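Local coordinates for glyoxylate-induced Protein (Pseudomonas aeruginosa, PDB 1SQ4) that is of unconfirmed function, a two-cupin-domain protein that may act as a ureidoglycine aminohydrolase, at residues 110-122 against 152-164. Residues are numbered along the deposited sequence; the frame is centred on the assembly and turned at random.
Sequences HAMQPGGYAFIPP and PLPEAFVTNEQDI
Asn160 reaches across the antiparallel pairing of strands 116-120 and 157-160 to tie down the type II turn from Gln113 to Gly116. With CG anti to the backbone N (chi1 -170°), its amide lies against the Gly115 peptide; ND2 donates to Pro114 O at 3.3 Å, from above that carbonyl's plane, and to a water that also accepts from Gln113 N. The OD1 of the same amide takes Gln162 N on a lone pair at 2.9 Å, an Asx turn that leads into the 3-10 segment 161-163. Gly115, third residue of the turn, has the positive phi (109°) expected there. Its carbonyl accepts from Glu161 N, continuing the ladder beyond the strand.

Tyr117 and Thr159 exchange two backbone bonds, and Phe119 N meets Phe157 O almost straight on (3.1 Å). On the face bearing Val158, its CG2 methyl sits over the centre of the His110 ring, 3.4 Å from the centroid, a CH-pi contact. On the other face Phe157 takes the position between backbone N and carbonyl carbon (chi1 61°), which brings its ring over Phe119 CB, 3.9 Å from the ring centroid. The two phenyl rings are nearly parallel yet slid apart, while Pro154 CG meets the edge of the Phe119 ring at 3.6 Å.

Strand 157-160 is outermost within this chain in the N-terminal cupin sheet, and strand 116-120 separates it from strand 90-98. Tyr117 stacks on Phe181, Phe119 meets His189 edge-to-face, and the Glu161 carboxylate salt-bridges Arg259 and hydrogen-bonds Tyr6 OH, joining this border to the C-terminal cupin half beside strand 191-198.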
ATOM      1  N   HIS A 110      -9.040 -18.847  49.747  1.00 24.20           N
ATOM      2  CA  HIS A 110      -9.382 -17.440  49.568  1.00 22.80           C
ATOM      3  C   HIS A 110     -10.682 -17.265  48.816  1.00 22.41           C
ATOM      4  O   HIS A 110     -10.910 -17.908  47.797  1.00 22.42           O
ATOM      5  CB  HIS A 110      -8.297 -16.701  48.791  1.00 22.05           C
ATOM      6  CG  HIS A 110      -6.937 -16.820  49.388  1.00 21.49           C
ATOM      7  ND1 HIS A 110      -6.131 -17.918  49.182  1.00 20.33           N
ATOM      8  CD2 HIS A 110      -6.244 -15.991  50.204  1.00 20.19           C
ATOM      9  CE1 HIS A 110      -5.001 -17.760  49.843  1.00 20.82           C
ATOM     10  NE2 HIS A 110      -5.045 -16.598  50.473  1.00 21.07           N
ATOM     11  N   ALA A 111     -11.531 -16.383  49.320  1.00 22.23           N
ATOM     12  CA  ALA A 111     -12.789 -16.102  48.661  1.00 22.31           C
ATOM     13  C   ALA A 111     -12.512 -14.863  47.826  1.00 22.96           C
ATOM     14  O   ALA A 111     -12.470 -13.746  48.351  1.00 23.60           O
ATOM     15  CB  ALA A 111     -13.875 -15.822  49.684  1.00 21.64           C
HETATM   16  N   MSE A 112     -12.306 -15.067  46.529  1.00 23.06           N
HETATM   17  CA  MSE A 112     -12.004 -13.964  45.623  1.00 23.12           C
HETATM   18  C   MSE A 112     -13.247 -13.336  45.002  1.00 22.41           C
HETATM   19  O   MSE A 112     -14.058 -14.020  44.386  1.00 24.03           O
HETATM   20  CB  MSE A 112     -11.079 -14.445  44.503  1.00 23.25           C
HETATM   21  CG  MSE A 112      -9.911 -15.269  44.980  1.00 25.17           C
HETATM   22 SE   MSE A 112      -8.481 -15.382  43.688  1.00 32.12          SE
HETATM   23  CE  MSE A 112      -9.077 -16.930  42.718  1.00 30.34           C
ATOM     24  N   GLN A 113     -13.385 -12.026  45.167  1.00 21.40           N
ATOM     25  CA  GLN A 113     -14.513 -11.291  44.607  1.00 20.22           C
ATOM     26  C   GLN A 113     -14.021 -10.597  43.346  1.00 18.89           C
ATOM     27  O   GLN A 113     -12.818 -10.507  43.112  1.00 18.55           O
ATOM     28  CB  GLN A 113     -14.995 -10.242  45.597  1.00 21.60           C
ATOM     29  CG  GLN A 113     -15.439 -10.806  46.932  1.00 25.85           C
ATOM     30  CD  GLN A 113     -16.619 -11.737  46.785  1.00 29.58           C
ATOM     31  OE1 GLN A 113     -17.600 -11.413  46.096  1.00 30.71           O
ATOM     32  NE2 GLN A 113     -16.547 -12.898  47.440  1.00 30.64           N
ATOM     33  N   PRO A 114     -14.940 -10.107  42.504  1.00 18.04           N
ATOM     34  CA  PRO A 114     -14.450  -9.436  41.298  1.00 17.00           C
ATOM     35  C   PRO A 114     -13.446  -8.368  41.726  1.00 15.26           C
ATOM     36  O   PRO A 114     -13.708  -7.580  42.643  1.00 15.64           O
ATOM     37  CB  PRO A 114     -15.723  -8.861  40.689  1.00 15.34           C
ATOM     38  CG  PRO A 114     -16.736  -9.912  41.043  1.00 16.36           C
ATOM     39  CD  PRO A 114     -16.410 -10.176  42.504  1.00 17.60           C
ATOM     40  N   GLY A 115     -12.289  -8.375  41.072  1.00 13.09           N
ATOM     41  CA  GLY A 115     -11.228  -7.446  41.401  1.00 10.69           C
ATOM     42  C   GLY A 115     -10.112  -8.221  42.080  1.00 10.12           C
ATOM     43  O   GLY A 115      -8.984  -7.742  42.202  1.00  8.58           O
ATOM     44  N   GLY A 116     -10.435  -9.442  42.507  1.00 10.36           N
ATOM     45  CA  GLY A 116      -9.470 -10.294  43.185  1.00  8.39           C
ATOM     46  C   GLY A 116      -8.256 -10.655  42.357  1.00  7.61           C
ATOM     47  O   GLY A 116      -8.383 -11.144  41.235  1.00  9.14           O
ATOM     48  N   TYR A 117      -7.074 -10.433  42.920  1.00  7.02           N
ATOM     49  CA  TYR A 117      -5.813 -10.716  42.226  1.00  6.33           C
ATOM     50  C   TYR A 117      -5.026 -11.796  42.968  1.00  4.87           C
ATOM     51  O   TYR A 117      -4.821 -11.711  44.171  1.00  5.24           O
ATOM     52  CB  TYR A 117      -4.995  -9.421  42.152  1.00  6.68           C
ATOM     53  CG  TYR A 117      -3.736  -9.439  41.300  1.00  5.94           C
ATOM     54  CD1 TYR A 117      -3.714  -8.832  40.044  1.00  5.02           C
ATOM     55  CD2 TYR A 117      -2.543  -9.949  41.800  1.00  5.10           C
ATOM     56  CE1 TYR A 117      -2.534  -8.712  39.313  1.00  4.45           C
ATOM     57  CE2 TYR A 117      -1.357  -9.838  41.082  1.00  6.42           C
ATOM     58  CZ  TYR A 117      -1.356  -9.212  39.838  1.00  6.28           C
ATOM     59  OH  TYR A 117      -0.166  -9.062  39.158  1.00  7.30           O
ATOM     60  N   ALA A 118      -4.573 -12.806  42.243  1.00  5.27           N
ATOM     61  CA  ALA A 118      -3.825 -13.883  42.869  1.00  5.08           C
ATOM     62  C   ALA A 118      -2.594 -14.278  42.060  1.00  3.94           C
ATOM     63  O   ALA A 118      -2.670 -14.442  40.845  1.00  5.14           O
ATOM     64  CB  ALA A 118      -4.736 -15.093  43.069  1.00  3.17           C
ATOM     65  N   PHE A 119      -1.459 -14.405  42.743  1.00  3.83           N
ATOM     66  CA  PHE A 119      -0.208 -14.797  42.104  1.00  3.79           C
ATOM     67  C   PHE A 119       0.178 -16.184  42.589  1.00  5.32           C
ATOM     68  O   PHE A 119       0.323 -16.433  43.790  1.00  6.99           O
ATOM     69  CB  PHE A 119       0.917 -13.812  42.424  1.00  3.03           C
ATOM     70  CG  PHE A 119       2.257 -14.240  41.888  1.00  4.03           C
ATOM     71  CD1 PHE A 119       3.202 -14.821  42.727  1.00  4.94           C
ATOM     72  CD2 PHE A 119       2.545 -14.137  40.528  1.00  2.44           C
ATOM     73  CE1 PHE A 119       4.404 -15.301  42.219  1.00  3.08           C
ATOM     74  CE2 PHE A 119       3.741 -14.615  40.014  1.00  1.09           C
ATOM     75  CZ  PHE A 119       4.671 -15.198  40.863  1.00  2.59           C
ATOM     76  N   ILE A 120       0.349 -17.086  41.639  1.00  5.47           N
ATOM     77  CA  ILE A 120       0.683 -18.453  41.953  1.00  5.04           C
ATOM     78  C   ILE A 120       2.072 -18.706  41.440  1.00  3.74           C
ATOM     79  O   ILE A 120       2.328 -18.534  40.264  1.00  5.00           O
ATOM     80  CB  ILE A 120      -0.296 -19.384  41.256  1.00  5.41           C
ATOM     81  CG1 ILE A 120      -1.720 -18.978  41.622  1.00  5.91           C
ATOM     82  CG2 ILE A 120      -0.037 -20.816  41.632  1.00  5.57           C
ATOM     83  CD1 ILE A 120      -2.755 -19.830  40.948  1.00  8.05           C
ATOM     84  N   PRO A 121       3.008 -19.060  42.332  1.00  4.03           N
ATOM     85  CA  PRO A 121       4.399 -19.338  41.949  1.00  4.72           C
ATOM     86  C   PRO A 121       4.537 -20.683  41.240  1.00  4.89           C
ATOM     87  O   PRO A 121       3.727 -21.588  41.436  1.00  5.29           O
ATOM     88  CB  PRO A 121       5.148 -19.281  43.284  1.00  4.06           C
ATOM     89  CG  PRO A 121       4.106 -19.674  44.275  1.00  5.88           C
ATOM     90  CD  PRO A 121       2.889 -18.921  43.792  1.00  3.61           C
ATOM     91  N   PRO A 122       5.581 -20.836  40.419  1.00  4.20           N
ATOM     92  CA  PRO A 122       5.806 -22.076  39.674  1.00  4.88           C
ATOM     93  C   PRO A 122       5.836 -23.333  40.523  1.00  5.28           C
ATOM     94  O   PRO A 122       6.486 -23.372  41.562  1.00  5.23           O
ATOM     95  CB  PRO A 122       7.123 -21.809  38.958  1.00  3.77           C
ATOM     96  CG  PRO A 122       7.840 -20.924  39.908  1.00  3.88           C
ATOM     97  CD  PRO A 122       6.776 -19.980  40.392  1.00  3.00           C
ATOM     98  N   PRO A 152      15.610 -16.457  45.190  1.00 10.48           N
ATOM     99  CA  PRO A 152      14.569 -17.406  45.586  1.00 10.40           C
ATOM    100  C   PRO A 152      13.260 -17.187  44.839  1.00 10.63           C
ATOM    101  O   PRO A 152      12.964 -16.076  44.400  1.00 11.60           O
ATOM    102  CB  PRO A 152      14.428 -17.143  47.078  1.00 10.19           C
ATOM    103  CG  PRO A 152      14.715 -15.674  47.174  1.00  8.87           C
ATOM    104  CD  PRO A 152      15.921 -15.531  46.295  1.00  8.79           C
ATOM    105  N   LEU A 153      12.479 -18.251  44.699  1.00 11.64           N
ATOM    106  CA  LEU A 153      11.187 -18.167  44.015  1.00 11.93           C
ATOM    107  C   LEU A 153      10.281 -17.153  44.681  1.00 12.86           C
ATOM    108  O   LEU A 153      10.343 -16.946  45.896  1.00 13.83           O
ATOM    109  CB  LEU A 153      10.476 -19.505  44.052  1.00 11.23           C
ATOM    110  CG  LEU A 153      11.148 -20.700  43.408  1.00  9.86           C
ATOM    111  CD1 LEU A 153      10.503 -21.940  43.967  1.00 10.59           C
ATOM    112  CD2 LEU A 153      11.015 -20.640  41.897  1.00 10.27           C
ATOM    113  N   PRO A 154       9.410 -16.518  43.895  1.00 12.70           N
ATOM    114  CA  PRO A 154       8.490 -15.524  44.441  1.00 13.67           C
ATOM    115  C   PRO A 154       7.425 -16.213  45.270  1.00 15.18           C
ATOM    116  O   PRO A 154       7.015 -17.335  44.960  1.00 16.75           O
ATOM    117  CB  PRO A 154       7.934 -14.854  43.195  1.00 13.23           C
ATOM    118  CG  PRO A 154       7.946 -15.957  42.200  1.00 13.49           C
ATOM    119  CD  PRO A 154       9.274 -16.625  42.438  1.00 12.46           C
ATOM    120  N   GLU A 155       6.994 -15.557  46.341  1.00 17.18           N
ATOM    121  CA  GLU A 155       5.971 -16.128  47.215  1.00 18.53           C
ATOM    122  C   GLU A 155       4.591 -15.691  46.769  1.00 17.22           C
ATOM    123  O   GLU A 155       4.407 -14.570  46.305  1.00 19.70           O
ATOM    124  CB  GLU A 155       6.221 -15.716  48.670  1.00 20.06           C
ATOM    125  CG  GLU A 155       7.247 -16.603  49.384  1.00 26.36           C
ATOM    126  CD  GLU A 155       7.885 -15.920  50.582  1.00 31.48           C
ATOM    127  OE1 GLU A 155       8.375 -14.772  50.429  1.00 33.37           O
ATOM    128  OE2 GLU A 155       7.916 -16.532  51.676  1.00 34.21           O
ATOM    129  N   ALA A 156       3.632 -16.601  46.898  1.00 15.21           N
ATOM    130  CA  ALA A 156       2.253 -16.344  46.519  1.00 11.97           C
ATOM    131  C   ALA A 156       1.639 -15.269  47.388  1.00 10.88           C
ATOM    132  O   ALA A 156       2.210 -14.856  48.391  1.00 10.90           O
ATOM    133  CB  ALA A 156       1.437 -17.606  46.642  1.00 10.68           C
ATOM    134  N   PHE A 157       0.467 -14.811  46.978  1.00 10.25           N
ATOM    135  CA  PHE A 157      -0.261 -13.807  47.719  1.00  8.18           C
ATOM    136  C   PHE A 157      -1.566 -13.534  46.991  1.00  8.17           C
ATOM    137  O   PHE A 157      -1.684 -13.789  45.791  1.00  7.12           O
ATOM    138  CB  PHE A 157       0.593 -12.542  47.882  1.00  8.88           C
ATOM    139  CG  PHE A 157       0.982 -11.888  46.596  1.00  7.38           C
ATOM    140  CD1 PHE A 157       0.101 -11.031  45.955  1.00  7.02           C
ATOM    141  CD2 PHE A 157       2.220 -12.138  46.015  1.00  8.16           C
ATOM    142  CE1 PHE A 157       0.441 -10.426  44.762  1.00  7.38           C
ATOM    143  CE2 PHE A 157       2.577 -11.537  44.814  1.00  7.49           C
ATOM    144  CZ  PHE A 157       1.681 -10.682  44.187  1.00  8.51           C
ATOM    145  N   VAL A 158      -2.556 -13.067  47.742  1.00  8.25           N
ATOM    146  CA  VAL A 158      -3.879 -12.765  47.211  1.00  7.80           C
ATOM    147  C   VAL A 158      -4.290 -11.398  47.749  1.00 10.15           C
ATOM    148  O   VAL A 158      -3.934 -11.024  48.873  1.00  9.94           O
ATOM    149  CB  VAL A 158      -4.914 -13.817  47.661  1.00  7.42           C
ATOM    150  CG1 VAL A 158      -6.272 -13.535  47.027  1.00  5.69           C
ATOM    151  CG2 VAL A 158      -4.431 -15.208  47.291  1.00  7.90           C
ATOM    152  N   THR A 159      -5.044 -10.660  46.939  1.00  9.53           N
ATOM    153  CA  THR A 159      -5.481  -9.330  47.309  1.00 10.97           C
ATOM    154  C   THR A 159      -6.488  -8.852  46.268  1.00 12.11           C
ATOM    155  O   THR A 159      -6.892  -9.628  45.402  1.00 13.82           O
ATOM    156  CB  THR A 159      -4.263  -8.372  47.366  1.00 10.99           C
ATOM    157  OG1 THR A 159      -4.685  -7.055  47.744  1.00 12.45           O
ATOM    158  CG2 THR A 159      -3.566  -8.324  46.014  1.00  9.60           C
ATOM    159  N   ASN A 160      -6.905  -7.592  46.360  1.00 11.16           N
ATOM    160  CA  ASN A 160      -7.857  -7.031  45.410  1.00 12.62           C
ATOM    161  C   ASN A 160      -7.345  -5.654  44.972  1.00 12.62           C
ATOM    162  O   ASN A 160      -6.954  -4.831  45.795  1.00 13.73           O
ATOM    163  CB  ASN A 160      -9.256  -6.946  46.049  1.00 13.45           C
ATOM    164  CG  ASN A 160     -10.351  -6.590  45.043  1.00 15.10           C
ATOM    165  OD1 ASN A 160     -10.348  -5.500  44.472  1.00 14.87           O
ATOM    166  ND2 ASN A 160     -11.290  -7.516  44.823  1.00 11.90           N
ATOM    167  N   GLU A 161      -7.335  -5.419  43.667  1.00 12.10           N
ATOM    168  CA  GLU A 161      -6.830  -4.177  43.124  1.00 12.84           C
ATOM    169  C   GLU A 161      -7.528  -2.954  43.679  1.00 13.85           C
ATOM    170  O   GLU A 161      -6.938  -1.884  43.724  1.00 14.78           O
ATOM    171  CB  GLU A 161      -6.925  -4.209  41.594  1.00 11.98           C
ATOM    172  CG  GLU A 161      -8.340  -4.162  41.038  1.00  8.91           C
ATOM    173  CD  GLU A 161      -8.744  -2.769  40.645  1.00  8.40           C
ATOM    174  OE1 GLU A 161      -9.856  -2.603  40.108  1.00  9.99           O
ATOM    175  OE2 GLU A 161      -7.949  -1.828  40.866  1.00  8.67           O
ATOM    176  N   GLN A 162      -8.777  -3.109  44.108  1.00 15.25           N
ATOM    177  CA  GLN A 162      -9.540  -1.984  44.659  1.00 17.20           C
ATOM    178  C   GLN A 162      -8.984  -1.550  46.014  1.00 18.32           C
ATOM    179  O   GLN A 162      -9.364  -0.506  46.547  1.00 20.27           O
ATOM    180  CB  GLN A 162     -11.019  -2.354  44.826  1.00 18.71           C
ATOM    181  CG  GLN A 162     -11.753  -2.650  43.516  1.00 23.62           C
ATOM    182  CD  GLN A 162     -13.214  -3.044  43.720  1.00 26.80           C
ATOM    183  OE1 GLN A 162     -13.533  -3.921  44.527  1.00 29.12           O
ATOM    184  NE2 GLN A 162     -14.105  -2.402  42.975  1.00 28.33           N
ATOM    185  N   ASP A 163      -8.075  -2.351  46.557  1.00 16.83           N
ATOM    186  CA  ASP A 163      -7.485  -2.071  47.844  1.00 15.74           C
ATOM    187  C   ASP A 163      -6.077  -1.534  47.657  1.00 16.08           C
ATOM    188  O   ASP A 163      -5.378  -1.213  48.620  1.00 18.01           O
ATOM    189  CB  ASP A 163      -7.472  -3.351  48.691  1.00 16.10           C
ATOM    190  CG  ASP A 163      -8.878  -3.874  48.990  1.00 17.73           C
ATOM    191  OD1 ASP A 163      -9.034  -5.099  49.210  1.00 16.43           O
ATOM    192  OD2 ASP A 163      -9.829  -3.059  49.013  1.00 18.53           O
ATOM    193  N   ILE A 164      -5.659  -1.421  46.409  1.00 15.81           N
ATOM    194  CA  ILE A 164      -4.320  -0.935  46.124  1.00 16.03           C
ATOM    195  C   ILE A 164      -4.347   0.468  45.570  1.00 16.70           C
ATOM    196  O   ILE A 164      -5.004   0.740  44.562  1.00 17.16           O
ATOM    197  CB  ILE A 164      -3.605  -1.858  45.121  1.00 15.17           C
ATOM    198  CG1 ILE A 164      -3.346  -3.216  45.773  1.00 13.17           C
ATOM    199  CG2 ILE A 164      -2.309  -1.226  44.667  1.00 15.51           C
ATOM    200  CD1 ILE A 164      -2.691  -4.204  44.869  1.00 13.52           C
TER
HETATM  201  O   HOH W   1     -11.475 -10.435  46.212  1.00  7.85           O